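Long-range contacts in minor fimbrium subunit Mfa5 (Porphyromonas gingivalis ATCC 33277, PDB 6TO1), which serves as an accessory subunit of the minor (Mfa1) fimbriae, cell-surface pili that mediate biofilm formation and adhesion to host cells and other oral bacteria: residues Val90-Tyr95 with Ala504-Thr509; Asn260-Leu265 with Asn372-Leu377; Ile406-Gly411 with Trp454-Ile459. All blocks are in the same frame, centred on the assembly; numbering follows the deposited sequence.

Contact 1 (Val90-Tyr95 with Ala504-Thr509); sequences VAVDKY and AKLTYT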
ATOM      1  N   VAL A  90      -5.926  -1.944  -3.645  1.00 18.33           N
ATOM      2  CA  VAL A  90      -7.030  -1.601  -2.763  1.00 18.25           C
ATOM      3  C   VAL A  90      -8.228  -2.447  -3.167  1.00 19.11           C
ATOM      4  O   VAL A  90      -8.507  -2.603  -4.356  1.00 20.07           O
ATOM      5  CB  VAL A  90      -7.381  -0.094  -2.863  1.00 19.30           C
ATOM      6  CG1 VAL A  90      -8.600   0.244  -2.007  1.00 23.25           C
ATOM      7  CG2 VAL A  90      -6.189   0.757  -2.464  1.00 19.32           C
ATOM      8  N   ALA A  91      -8.990  -2.916  -2.181  1.00 20.87           N
ATOM      9  CA  ALA A  91     -10.220  -3.647  -2.455  1.00 18.90           C
ATOM     10  C   ALA A  91     -11.249  -3.248  -1.411  1.00 21.05           C
ATOM     11  O   ALA A  91     -10.897  -2.846  -0.291  1.00 19.46           O
ATOM     12  CB  ALA A  91      -9.997  -5.163  -2.431  1.00 24.35           C
ATOM     13  N   VAL A  92     -12.519  -3.347  -1.784  1.00 19.64           N
ATOM     14  CA  VAL A  92     -13.594  -2.957  -0.878  1.00 18.89           C
ATOM     15  C   VAL A  92     -14.525  -4.146  -0.694  1.00 23.85           C
ATOM     16  O   VAL A  92     -14.630  -4.996  -1.570  1.00 20.91           O
ATOM     17  CB  VAL A  92     -14.383  -1.742  -1.387  1.00 18.95           C
ATOM     18  CG1 VAL A  92     -13.474  -0.517  -1.480  1.00 20.30           C
ATOM     19  CG2 VAL A  92     -15.071  -2.066  -2.721  1.00 22.75           C
ATOM     20  N   ASP A  93     -15.191  -4.198   0.455  1.00 21.61           N
ATOM     21  CA  ASP A  93     -16.159  -5.243   0.739  1.00 20.69           C
ATOM     22  C   ASP A  93     -17.233  -4.642   1.639  1.00 18.29           C
ATOM     23  O   ASP A  93     -17.003  -3.674   2.367  1.00 19.15           O
ATOM     24  CB  ASP A  93     -15.514  -6.447   1.416  1.00 23.25           C
ATOM     25  CG  ASP A  93     -16.350  -7.720   1.296  1.00 29.64           C
ATOM     26  OD1 ASP A  93     -17.307  -7.775   0.496  1.00 27.55           O
ATOM     27  OD2 ASP A  93     -16.045  -8.661   2.044  1.00 30.95           O
ATOM     28  N   LYS A  94     -18.393  -5.273   1.617  1.00 17.88           N
ATOM     29  CA  LYS A  94     -19.532  -4.802   2.385  1.00 18.61           C
ATOM     30  C   LYS A  94     -20.409  -6.010   2.654  1.00 19.54           C
ATOM     31  O   LYS A  94     -20.586  -6.851   1.776  1.00 20.21           O
ATOM     32  CB  LYS A  94     -20.286  -3.713   1.625  1.00 17.54           C
ATOM     33  CG  LYS A  94     -21.527  -3.170   2.347  1.00 18.27           C
ATOM     34  CD  LYS A  94     -22.216  -2.100   1.518  1.00 18.61           C
ATOM     35  CE  LYS A  94     -23.535  -1.688   2.172  1.00 18.34           C
ATOM     36  NZ  LYS A  94     -24.406  -0.999   1.191  1.00 18.31           N
ATOM     37  N   TYR A  95     -20.948  -6.092   3.867  1.00 20.26           N
ATOM     38  CA  TYR A  95     -21.848  -7.192   4.170  1.00 22.59           C
ATOM     39  C   TYR A  95     -22.743  -6.816   5.340  1.00 18.90           C
ATOM     40  O   TYR A  95     -22.392  -5.983   6.184  1.00 20.85           O
ATOM     41  CB  TYR A  95     -21.072  -8.474   4.485  1.00 22.86           C
ATOM     42  CG  TYR A  95     -19.844  -8.222   5.339  1.00 24.85           C
ATOM     43  CD1 TYR A  95     -19.937  -8.162   6.717  1.00 26.45           C
ATOM     44  CD2 TYR A  95     -18.592  -8.033   4.754  1.00 28.46           C
ATOM     45  CE1 TYR A  95     -18.824  -7.919   7.501  1.00 26.73           C
ATOM     46  CE2 TYR A  95     -17.474  -7.809   5.533  1.00 26.37           C
ATOM     47  CZ  TYR A  95     -17.598  -7.756   6.907  1.00 31.29           C
ATOM     48  OH  TYR A  95     -16.496  -7.533   7.704  1.00 39.36           O
ATOM     49  N   ALA A 504     -23.055   2.215  -2.627  1.00 21.72           N
ATOM     50  CA  ALA A 504     -21.946   2.633  -1.796  1.00 19.13           C
ATOM     51  C   ALA A 504     -20.702   2.604  -2.673  1.00 18.31           C
ATOM     52  O   ALA A 504     -20.491   1.660  -3.433  1.00 18.43           O
ATOM     53  CB  ALA A 504     -21.764   1.766  -0.557  1.00 17.98           C
ATOM     54  N   LYS A 505     -19.889   3.641  -2.548  1.00 19.34           N
ATOM     55  CA  LYS A 505     -18.756   3.839  -3.444  1.00 23.33           C
ATOM     56  C   LYS A 505     -17.598   4.438  -2.667  1.00 24.84           C
ATOM     57  O   LYS A 505     -17.799   5.295  -1.804  1.00 25.75           O
ATOM     58  CB  LYS A 505     -19.148   4.778  -4.600  1.00 28.62           C
ATOM     59  CG  LYS A 505     -18.014   5.207  -5.505  1.00 39.87           C
ATOM     60  CD  LYS A 505     -18.541   5.564  -6.899  1.00 48.19           C
ATOM     61  CE  LYS A 505     -19.125   6.962  -6.949  1.00 53.06           C
ATOM     62  NZ  LYS A 505     -18.786   7.631  -8.248  1.00 68.31           N
ATOM     63  N   LEU A 506     -16.391   3.983  -2.976  1.00 20.86           N
ATOM     64  CA  LEU A 506     -15.184   4.610  -2.469  1.00 21.18           C
ATOM     65  C   LEU A 506     -14.569   5.419  -3.606  1.00 23.03           C
ATOM     66  O   LEU A 506     -14.355   4.888  -4.699  1.00 23.05           O
ATOM     67  CB  LEU A 506     -14.190   3.569  -1.946  1.00 19.40           C
ATOM     68  CG  LEU A 506     -12.783   4.091  -1.652  1.00 20.64           C
ATOM     69  CD1 LEU A 506     -12.795   5.029  -0.455  1.00 18.78           C
ATOM     70  CD2 LEU A 506     -11.816   2.958  -1.404  1.00 22.20           C
ATOM     71  N   THR A 507     -14.311   6.703  -3.352  1.00 24.51           N
ATOM     72  CA  THR A 507     -13.497   7.539  -4.228  1.00 23.83           C
ATOM     73  C   THR A 507     -12.222   7.871  -3.472  1.00 20.55           C
ATOM     74  O   THR A 507     -12.278   8.299  -2.316  1.00 19.92           O
ATOM     75  CB  THR A 507     -14.241   8.811  -4.634  1.00 29.48           C
ATOM     76  OG1 THR A 507     -15.531   8.454  -5.152  1.00 27.67           O
ATOM     77  CG2 THR A 507     -13.492   9.572  -5.716  1.00 29.77           C
ATOM     78  N   TYR A 508     -11.070   7.641  -4.096  1.00 22.38           N
ATOM     79  CA  TYR A 508      -9.852   7.762  -3.301  1.00 19.93           C
ATOM     80  C   TYR A 508      -8.659   8.205  -4.135  1.00 20.48           C
ATOM     81  O   TYR A 508      -8.655   8.136  -5.366  1.00 21.28           O
ATOM     82  CB  TYR A 508      -9.546   6.434  -2.567  1.00 20.10           C
ATOM     83  CG  TYR A 508      -9.099   5.275  -3.451  1.00 22.04           C
ATOM     84  CD1 TYR A 508      -7.755   4.944  -3.558  1.00 19.57           C
ATOM     85  CD2 TYR A 508     -10.016   4.502  -4.164  1.00 22.91           C
ATOM     86  CE1 TYR A 508      -7.326   3.901  -4.370  1.00 23.43           C
ATOM     87  CE2 TYR A 508      -9.595   3.443  -4.960  1.00 20.80           C
ATOM     88  CZ  TYR A 508      -8.235   3.162  -5.066  1.00 25.16           C
ATOM     89  OH  TYR A 508      -7.746   2.143  -5.838  1.00 23.49           O
ATOM     90  N   THR A 509      -7.648   8.664  -3.413  1.00 20.48           N
ATOM     91  CA  THR A 509      -6.341   8.994  -3.974  1.00 20.91           C
ATOM     92  C   THR A 509      -5.382   7.861  -3.630  1.00 19.12           C
ATOM     93  O   THR A 509      -5.236   7.496  -2.448  1.00 22.86           O
ATOM     94  CB  THR A 509      -5.843  10.330  -3.434  1.00 21.52           C
ATOM     95  OG1 THR A 509      -6.781  11.335  -3.812  1.00 22.77           O
ATOM     96  CG2 THR A 509      -4.465  10.642  -4.038  1.00 24.35           C
TER
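Val90 and Tyr508 reach for each other from opposite directions between the two sheets of a beta sandwich, in which strand 90-98 of one antiparallel sheet packs over strand 501-510 of the other. The short strand segments run nearly antiparallel, 158° between their directions and 8.9 Å apart at closest approach, a spacing of stacked sheets rather than of paired strands, and side chains make the whole contact. Tyr508 CG stands between its backbone N and carbonyl carbon (chi1 70°), which lifts the phenol ring to Val90. There Val90 CG1 lies over one face, displaced to the rim, while Val90 CG2 approaches obliquely, 3.8 Å from Tyr508 CE1. The hydroxyl end is also in touch, with Tyr508 OH 3.7 Å from Val90 CB. One register step along, Val92 and Leu506 meet at a slant. With Leu506 CG anti to its backbone N (chi1 168°), Leu506 CD2 comes to 3.9 Å from Val92 CG1 and also stands 4.3 Å from Val90 CG1, so that one methyl serves both valines. Leu519 and Phe521 add to this apolar layer. Lys94 spans the core as a fully extended chain and is covalently joined to Asn501, an intramolecular isopeptide bond that ties the two sheets together. Beside this cross-link, Lys94 NZ passes 4.2 Å from Ala504 CB.

Contact 2 (Asn260-Leu265 with Asn372-Leu377); sequences NDPIDL and NNSLKL. With PO4 (phosphate ion), chain D.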
ATOM      1  N   ASN A 260      43.134  17.719   1.742  1.00 20.07           N
ATOM      2  CA  ASN A 260      42.419  16.460   1.819  1.00 21.60           C
ATOM      3  C   ASN A 260      41.794  16.035   0.498  1.00 18.29           C
ATOM      4  O   ASN A 260      41.177  14.958   0.443  1.00 20.95           O
ATOM      5  CB  ASN A 260      41.323  16.561   2.876  1.00 21.15           C
ATOM      6  CG  ASN A 260      41.880  16.843   4.269  1.00 26.83           C
ATOM      7  OD1 ASN A 260      42.574  16.009   4.853  1.00 27.07           O
ATOM      8  ND2 ASN A 260      41.599  18.026   4.784  1.00 26.17           N
ATOM      9  N   ASP A 261      41.877  16.861  -0.543  1.00 20.51           N
ATOM     10  CA  ASP A 261      41.375  16.457  -1.849  1.00 20.40           C
ATOM     11  C   ASP A 261      42.273  15.369  -2.439  1.00 16.84           C
ATOM     12  O   ASP A 261      43.496  15.439  -2.318  1.00 18.33           O
ATOM     13  CB  ASP A 261      41.337  17.654  -2.807  1.00 18.40           C
ATOM     14  CG  ASP A 261      40.503  17.390  -4.019  1.00 22.44           C
ATOM     15  OD1 ASP A 261      39.357  17.904  -4.074  1.00 20.97           O
ATOM     16  OD2 ASP A 261      41.001  16.639  -4.919  1.00 19.12           O
ATOM     17  N   PRO A 262      41.694  14.348  -3.065  1.00 18.15           N
ATOM     18  CA  PRO A 262      42.532  13.331  -3.733  1.00 18.20           C
ATOM     19  C   PRO A 262      43.613  13.923  -4.644  1.00 16.72           C
ATOM     20  O   PRO A 262      44.721  13.382  -4.723  1.00 15.59           O
ATOM     21  CB  PRO A 262      41.492  12.512  -4.515  1.00 16.33           C
ATOM     22  CG  PRO A 262      40.251  12.552  -3.643  1.00 19.57           C
ATOM     23  CD  PRO A 262      40.252  14.007  -3.095  1.00 19.65           C
ATOM     24  N   ILE A 263      43.318  15.027  -5.325  1.00 16.40           N
ATOM     25  CA  ILE A 263      44.323  15.676  -6.173  1.00 16.28           C
ATOM     26  C   ILE A 263      45.545  16.055  -5.339  1.00 20.78           C
ATOM     27  O   ILE A 263      46.682  15.677  -5.645  1.00 16.68           O
ATOM     28  CB  ILE A 263      43.714  16.915  -6.863  1.00 16.32           C
ATOM     29  CG1 ILE A 263      42.639  16.495  -7.880  1.00 17.27           C
ATOM     30  CG2 ILE A 263      44.816  17.762  -7.512  1.00 16.86           C
ATOM     31  CD1 ILE A 263      41.591  17.560  -8.199  1.00 22.19           C
ATOM     32  N   ASP A 264      45.317  16.842  -4.280  1.00 19.34           N
ATOM     33  CA  ASP A 264      46.402  17.317  -3.441  1.00 20.08           C
ATOM     34  C   ASP A 264      47.081  16.156  -2.744  1.00 18.37           C
ATOM     35  O   ASP A 264      48.300  16.148  -2.587  1.00 17.79           O
ATOM     36  CB  ASP A 264      45.865  18.332  -2.426  1.00 20.62           C
ATOM     37  CG  ASP A 264      45.244  19.568  -3.090  1.00 20.91           C
ATOM     38  OD1 ASP A 264      44.347  19.396  -3.935  1.00 18.75           O
ATOM     39  OD2 ASP A 264      45.674  20.722  -2.771  1.00 23.46           O
ATOM     40  N   LEU A 265      46.305  15.158  -2.324  1.00 18.13           N
ATOM     41  CA  LEU A 265      46.872  14.010  -1.639  1.00 15.31           C
ATOM     42  C   LEU A 265      47.798  13.213  -2.539  1.00 16.18           C
ATOM     43  O   LEU A 265      48.855  12.751  -2.095  1.00 19.76           O
ATOM     44  CB  LEU A 265      45.754  13.101  -1.127  1.00 18.11           C
ATOM     45  CG  LEU A 265      45.007  13.614   0.098  1.00 16.50           C
ATOM     46  CD1 LEU A 265      43.748  12.757   0.322  1.00 19.57           C
ATOM     47  CD2 LEU A 265      45.925  13.601   1.313  1.00 17.34           C
ATOM     48  N   ASN A 372      40.590   6.414   0.965  1.00 18.69           N
ATOM     49  CA  ASN A 372      39.274   6.594   1.554  1.00 20.06           C
ATOM     50  C   ASN A 372      38.562   7.806   0.959  1.00 20.01           C
ATOM     51  O   ASN A 372      37.349   7.761   0.700  1.00 18.50           O
ATOM     52  CB  ASN A 372      39.398   6.730   3.070  1.00 21.08           C
ATOM     53  CG  ASN A 372      39.784   5.425   3.740  1.00 22.37           C
ATOM     54  OD1 ASN A 372      39.930   4.406   3.086  1.00 23.18           O
ATOM     55  ND2 ASN A 372      39.957   5.465   5.060  1.00 27.11           N
ATOM     56  N   ASN A 373      39.294   8.910   0.770  1.00 18.04           N
ATOM     57  CA  ASN A 373      38.680  10.119   0.245  1.00 18.27           C
ATOM     58  C   ASN A 373      38.292   9.954  -1.212  1.00 17.09           C
ATOM     59  O   ASN A 373      37.269  10.500  -1.642  1.00 17.06           O
ATOM     60  CB  ASN A 373      39.625  11.304   0.444  1.00 19.27           C
ATOM     61  CG  ASN A 373      39.758  11.677   1.911  1.00 19.90           C
ATOM     62  OD1 ASN A 373      39.140  11.043   2.769  1.00 23.89           O
ATOM     63  ND2 ASN A 373      40.548  12.697   2.202  1.00 19.24           N
ATOM     64  N   SER A 374      39.084   9.204  -1.995  1.00 16.67           N
ATOM     65  CA  SER A 374      38.657   8.869  -3.352  1.00 16.14           C
ATOM     66  C   SER A 374      37.347   8.090  -3.332  1.00 18.88           C
ATOM     67  O   SER A 374      36.425   8.389  -4.097  1.00 18.26           O
ATOM     68  CB  SER A 374      39.745   8.080  -4.074  1.00 15.57           C
ATOM     69  OG  SER A 374      40.820   8.920  -4.390  1.00 18.13           O
ATOM     70  N   LEU A 375      37.240   7.089  -2.450  1.00 18.03           N
ATOM     71  CA  LEU A 375      35.995   6.330  -2.350  1.00 14.54           C
ATOM     72  C   LEU A 375      34.841   7.181  -1.821  1.00 15.66           C
ATOM     73  O   LEU A 375      33.698   6.974  -2.218  1.00 16.25           O
ATOM     74  CB  LEU A 375      36.207   5.086  -1.475  1.00 17.48           C
ATOM     75  CG  LEU A 375      37.123   4.018  -2.124  1.00 16.95           C
ATOM     76  CD1 LEU A 375      37.402   2.941  -1.082  1.00 21.83           C
ATOM     77  CD2 LEU A 375      36.485   3.410  -3.340  1.00 23.39           C
ATOM     78  N   LYS A 376      35.112   8.149  -0.951  1.00 16.15           N
ATOM     79  CA  LYS A 376      34.035   9.023  -0.507  1.00 17.02           C
ATOM     80  C   LYS A 376      33.456   9.821  -1.671  1.00 18.73           C
ATOM     81  O   LYS A 376      32.239   9.992  -1.768  1.00 18.45           O
ATOM     82  CB  LYS A 376      34.524   9.977   0.583  1.00 20.16           C
ATOM     83  CG  LYS A 376      34.710   9.349   1.914  1.00 23.10           C
ATOM     84  CD  LYS A 376      35.234  10.394   2.952  1.00 23.72           C
ATOM     85  CE  LYS A 376      35.695   9.713   4.208  1.00 30.13           C
ATOM     86  NZ  LYS A 376      36.051  10.752   5.213  1.00 42.66           N
ATOM     87  N   LEU A 377      34.316  10.315  -2.571  1.00 17.53           N
ATOM     88  CA  LEU A 377      33.837  11.117  -3.690  1.00 17.69           C
ATOM     89  C   LEU A 377      33.186  10.257  -4.769  1.00 18.61           C
ATOM     90  O   LEU A 377      32.399  10.766  -5.570  1.00 19.11           O
ATOM     91  CB  LEU A 377      35.000  11.922  -4.277  1.00 15.71           C
ATOM     92  CG  LEU A 377      35.512  13.076  -3.417  1.00 22.28           C
ATOM     93  CD1 LEU A 377      36.555  13.904  -4.205  1.00 22.67           C
ATOM     94  CD2 LEU A 377      34.420  13.979  -2.937  1.00 27.67           C
TER
HETATM   95  P   PO4 D1103      39.626   9.441   6.104  1.00 43.10           P
HETATM   96  O1  PO4 D1103      38.604   8.344   6.310  1.00 47.07           O
HETATM   97  O2  PO4 D1103      39.016  10.596   5.339  1.00 65.81           O
HETATM   98  O3  PO4 D1103      40.083  10.005   7.430  1.00 57.98           O
HETATM   99  O4  PO4 D1103      40.815   8.913   5.340  1.00 44.53           O
HETATM  100  O   HOH W   1      41.422  13.537   4.839  1.00 26.90           O
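Pro262, the first residue of helix 262-272, lays its ring against helix 369-378, and this is the close-packed half of the contact. Pro262 CB lies 3.7 Å from Ser374 OG, a hydroxyl whose hydrogen bond goes to Leu370 O within its own helix. On another side of the ring, Pro262 CD meets Leu377 CD1 at 3.9 Å, the two side chains crossing at a slant. The first turn of helix 262-272 is capped: Asp261 is the N-cap, and its OD2 accepts from Ile263 N at 2.9 Å through the anti lone pair, while its OD1 forms a salt bridge with Arg300.

The side toward solvent, where Asn260 is exposed, is more polar and looser. Asn373 turns its amide toward Asn260, and Asn373 ND2 donates to Asn260 O at 2.9 Å, in the carbonyl plane and on a lone pair, although the bond is somewhat bent (145°). The same amide nitrogen donates to a water, which in turn donates to Asn260 OD1; these two bonds from one nitrogen probably settle how the Asn373 amide is turned. Leu265 CD1 comes up at about a right angle, 3.7 Å from Asn373 ND2. Beyond lies a phosphate, probably from the crystallisation liquor, held by Lys376 NZ at 3.0 Å from its O2 and more weakly by Asn372 ND2.

Helix 369-378 belongs to the von Willebrand factor type A fold, connecting parallel strands 357-362 and 385-387. Its Leu375 packs on Phe385, whereas Ser374 and Leu377 also touch helix 340-353, which Ile263 reaches from helix 262-272.

Contact 3 (Ile406-Gly411 with Trp454-Ile459); sequences IGIQRG and WTTGTI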
ATOM      1  N   ILE A 406       1.981   3.945   2.484  1.00 26.57           N
ATOM      2  CA  ILE A 406       0.599   4.412   2.416  1.00 27.45           C
ATOM      3  C   ILE A 406      -0.139   3.668   1.313  1.00 28.32           C
ATOM      4  O   ILE A 406       0.353   3.547   0.184  1.00 34.26           O
ATOM      5  CB  ILE A 406       0.519   5.923   2.163  1.00 33.80           C
ATOM      6  CG1 ILE A 406       1.244   6.741   3.226  1.00 35.18           C
ATOM      7  CG2 ILE A 406      -0.958   6.353   2.059  1.00 34.07           C
ATOM      8  CD1 ILE A 406       0.754   6.558   4.597  1.00 43.74           C
ATOM      9  N   GLY A 407      -1.344   3.200   1.623  1.00 23.31           N
ATOM     10  CA  GLY A 407      -2.160   2.542   0.628  1.00 21.83           C
ATOM     11  C   GLY A 407      -3.145   3.498  -0.010  1.00 25.67           C
ATOM     12  O   GLY A 407      -3.312   3.508  -1.226  1.00 22.18           O
ATOM     13  N   ILE A 408      -3.794   4.316   0.822  1.00 22.45           N
ATOM     14  CA  ILE A 408      -4.743   5.339   0.389  1.00 18.85           C
ATOM     15  C   ILE A 408      -4.359   6.662   1.048  1.00 15.82           C
ATOM     16  O   ILE A 408      -4.234   6.732   2.277  1.00 20.35           O
ATOM     17  CB  ILE A 408      -6.190   4.941   0.768  1.00 20.28           C
ATOM     18  CG1 ILE A 408      -6.636   3.760  -0.100  1.00 22.53           C
ATOM     19  CG2 ILE A 408      -7.113   6.113   0.707  1.00 25.52           C
ATOM     20  CD1 ILE A 408      -7.822   3.024   0.522  1.00 34.85           C
ATOM     21  N   GLN A 409      -4.168   7.710   0.232  1.00 22.22           N
ATOM     22  CA  GLN A 409      -3.805   9.017   0.782  1.00 24.43           C
ATOM     23  C   GLN A 409      -5.025   9.783   1.272  1.00 24.38           C
ATOM     24  O   GLN A 409      -4.941  10.518   2.258  1.00 24.53           O
ATOM     25  CB  GLN A 409      -3.069   9.848  -0.266  1.00 22.45           C
ATOM     26  CG  GLN A 409      -1.799   9.191  -0.760  1.00 21.51           C
ATOM     27  CD  GLN A 409      -0.965  10.111  -1.628  1.00 26.74           C
ATOM     28  OE1 GLN A 409      -1.411  11.188  -2.020  1.00 29.75           O
ATOM     29  NE2 GLN A 409       0.264   9.695  -1.912  1.00 27.36           N
ATOM     30  N   ARG A 410      -6.138   9.654   0.553  1.00 22.96           N
ATOM     31  CA  ARG A 410      -7.411  10.303   0.831  1.00 25.03           C
ATOM     32  C   ARG A 410      -8.479   9.305   0.419  1.00 23.33           C
ATOM     33  O   ARG A 410      -8.320   8.628  -0.596  1.00 24.42           O
ATOM     34  CB  ARG A 410      -7.601  11.593   0.022  1.00 22.29           C
ATOM     35  CG  ARG A 410      -6.670  12.731   0.400  1.00 29.20           C
ATOM     36  CD  ARG A 410      -7.036  13.287   1.754  1.00 30.75           C
ATOM     37  NE  ARG A 410      -6.346  14.543   2.039  1.00 33.00           N
ATOM     38  CZ  ARG A 410      -5.123  14.617   2.533  1.00 27.14           C
ATOM     39  NH1 ARG A 410      -4.450  13.512   2.782  1.00 29.57           N
ATOM     40  NH2 ARG A 410      -4.576  15.799   2.786  1.00 25.07           N
ATOM     41  N   GLY A 411      -9.579   9.244   1.163  1.00 21.20           N
ATOM     42  CA  GLY A 411     -10.680   8.426   0.723  1.00 21.65           C
ATOM     43  C   GLY A 411     -12.009   8.954   1.229  1.00 20.59           C
ATOM     44  O   GLY A 411     -12.113   9.458   2.354  1.00 22.18           O
ATOM     45  N   TRP A 454     -18.211   8.925   4.676  1.00 22.45           N
ATOM     46  CA  TRP A 454     -17.104   8.501   5.512  1.00 17.12           C
ATOM     47  C   TRP A 454     -15.819   9.058   4.908  1.00 22.83           C
ATOM     48  O   TRP A 454     -15.450   8.697   3.794  1.00 20.70           O
ATOM     49  CB  TRP A 454     -17.053   6.977   5.576  1.00 24.07           C
ATOM     50  CG  TRP A 454     -15.869   6.391   6.285  1.00 20.87           C
ATOM     51  CD1 TRP A 454     -15.055   6.995   7.208  1.00 21.35           C
ATOM     52  CD2 TRP A 454     -15.390   5.056   6.136  1.00 18.16           C
ATOM     53  NE1 TRP A 454     -14.096   6.104   7.637  1.00 20.82           N
ATOM     54  CE2 TRP A 454     -14.272   4.913   6.983  1.00 23.26           C
ATOM     55  CE3 TRP A 454     -15.792   3.969   5.348  1.00 21.71           C
ATOM     56  CZ2 TRP A 454     -13.557   3.719   7.077  1.00 23.47           C
ATOM     57  CZ3 TRP A 454     -15.101   2.780   5.453  1.00 20.22           C
ATOM     58  CH2 TRP A 454     -13.983   2.667   6.306  1.00 18.29           C
ATOM     59  N   THR A 455     -15.157   9.937   5.647  1.00 23.97           N
ATOM     60  CA  THR A 455     -13.861  10.486   5.259  1.00 23.59           C
ATOM     61  C   THR A 455     -12.805   9.609   5.912  1.00 19.58           C
ATOM     62  O   THR A 455     -12.687   9.578   7.142  1.00 23.63           O
ATOM     63  CB  THR A 455     -13.739  11.943   5.710  1.00 27.31           C
ATOM     64  OG1 THR A 455     -14.716  12.722   5.013  1.00 26.47           O
ATOM     65  CG2 THR A 455     -12.346  12.483   5.399  1.00 25.62           C
ATOM     66  N   THR A 456     -12.034   8.880   5.099  1.00 21.17           N
ATOM     67  CA  THR A 456     -11.218   7.836   5.695  1.00 20.93           C
ATOM     68  C   THR A 456      -9.916   8.358   6.283  1.00 21.78           C
ATOM     69  O   THR A 456      -9.383   7.742   7.208  1.00 22.57           O
ATOM     70  CB  THR A 456     -10.879   6.743   4.660  1.00 24.68           C
ATOM     71  OG1 THR A 456     -10.048   7.294   3.628  1.00 22.08           O
ATOM     72  CG2 THR A 456     -12.123   6.188   4.067  1.00 21.18           C
ATOM     73  N   GLY A 457      -9.383   9.445   5.750  1.00 24.77           N
ATOM     74  CA  GLY A 457      -8.025   9.841   6.047  1.00 26.30           C
ATOM     75  C   GLY A 457      -7.066   8.903   5.314  1.00 22.98           C
ATOM     76  O   GLY A 457      -7.444   8.100   4.469  1.00 22.33           O
ATOM     77  N   THR A 458      -5.796   9.032   5.657  1.00 24.07           N
ATOM     78  CA  THR A 458      -4.794   8.130   5.113  1.00 22.27           C
ATOM     79  C   THR A 458      -4.936   6.738   5.719  1.00 23.02           C
ATOM     80  O   THR A 458      -5.119   6.587   6.928  1.00 23.46           O
ATOM     81  CB  THR A 458      -3.385   8.680   5.403  1.00 29.67           C
ATOM     82  OG1 THR A 458      -3.185   9.889   4.663  1.00 31.82           O
ATOM     83  CG2 THR A 458      -2.342   7.653   4.998  1.00 28.91           C
ATOM     84  N   ILE A 459      -4.855   5.715   4.865  1.00 20.79           N
ATOM     85  CA  ILE A 459      -4.854   4.325   5.287  1.00 18.91           C
ATOM     86  C   ILE A 459      -3.528   3.712   4.860  1.00 22.12           C
ATOM     87  O   ILE A 459      -3.171   3.768   3.680  1.00 21.19           O
ATOM     88  CB  ILE A 459      -6.018   3.534   4.666  1.00 21.02           C
ATOM     89  CG1 ILE A 459      -7.369   4.161   5.015  1.00 23.09           C
ATOM     90  CG2 ILE A 459      -5.984   2.080   5.162  1.00 21.54           C
ATOM     91  CD1 ILE A 459      -7.631   4.220   6.487  1.00 32.62           C
TER
HETATM   92  O   HOH W   2      -9.661  11.252   3.354  1.00 24.99           O
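Ile459 O is gripped by two successive amides, Gly407 N at 2.8 Å and Ile408 N at 3.0 Å, both donors lying in its carbonyl plane and the second bond nearly straight (171°). Ile459 N returns a bond to Ile408 O at 2.8 Å, completing an antiparallel hydrogen-bonded pair whose side chains meet CB to CB. Two residues facing one make this a classic beta bulge. It opens strand 408-417, whose neighbours in an antiparallel sheet of the sandwich are strands 451-455 and 501-510. Farther along, Thr456 N donates to Gly411 O at 2.8 Å, and a water accepts from both Gly411 N and Gly457 N and so bridges the two backbones. Gln409 O receives Arg410 NH1, which comes from above the carbonyl plane, and lies 3.0 Å from Thr458 OG1. Thr458 holds CG2 anti to its backbone N, turning this methyl onto Ile406, where Ile406 CD1 is only 3.3 Å from Thr458 CG2, tighter than normal van der Waals contact. On the buried side Thr456 CG2 sits over the centre of one face of the Trp454 ring, 3.8 Å above its plane, and Trp454 NE1 bonds to Asn440 O.

Overall arrangement
Contacts 1 and 3 belong to one beta sandwich, their centres 11 Å apart, and they adjoin where strands 501-510 and 408-417 lie side by side: Thr509 probably exchanges backbone hydrogen bonds with Gln409 and Arg410. Contact 2 is in the von Willebrand factor type A domain, with its centre 56 Å from that of contact 1 and 48 Å from that of contact 3. Along the chain, strand 90-98 comes first, then both segments of contact 2, then both of contact 3, and finally 504-509. The chain thus leaves the sandwich after its first strands, builds the type A domain and is back by strand 408-417; contact 1 then joins the first strand to one added late.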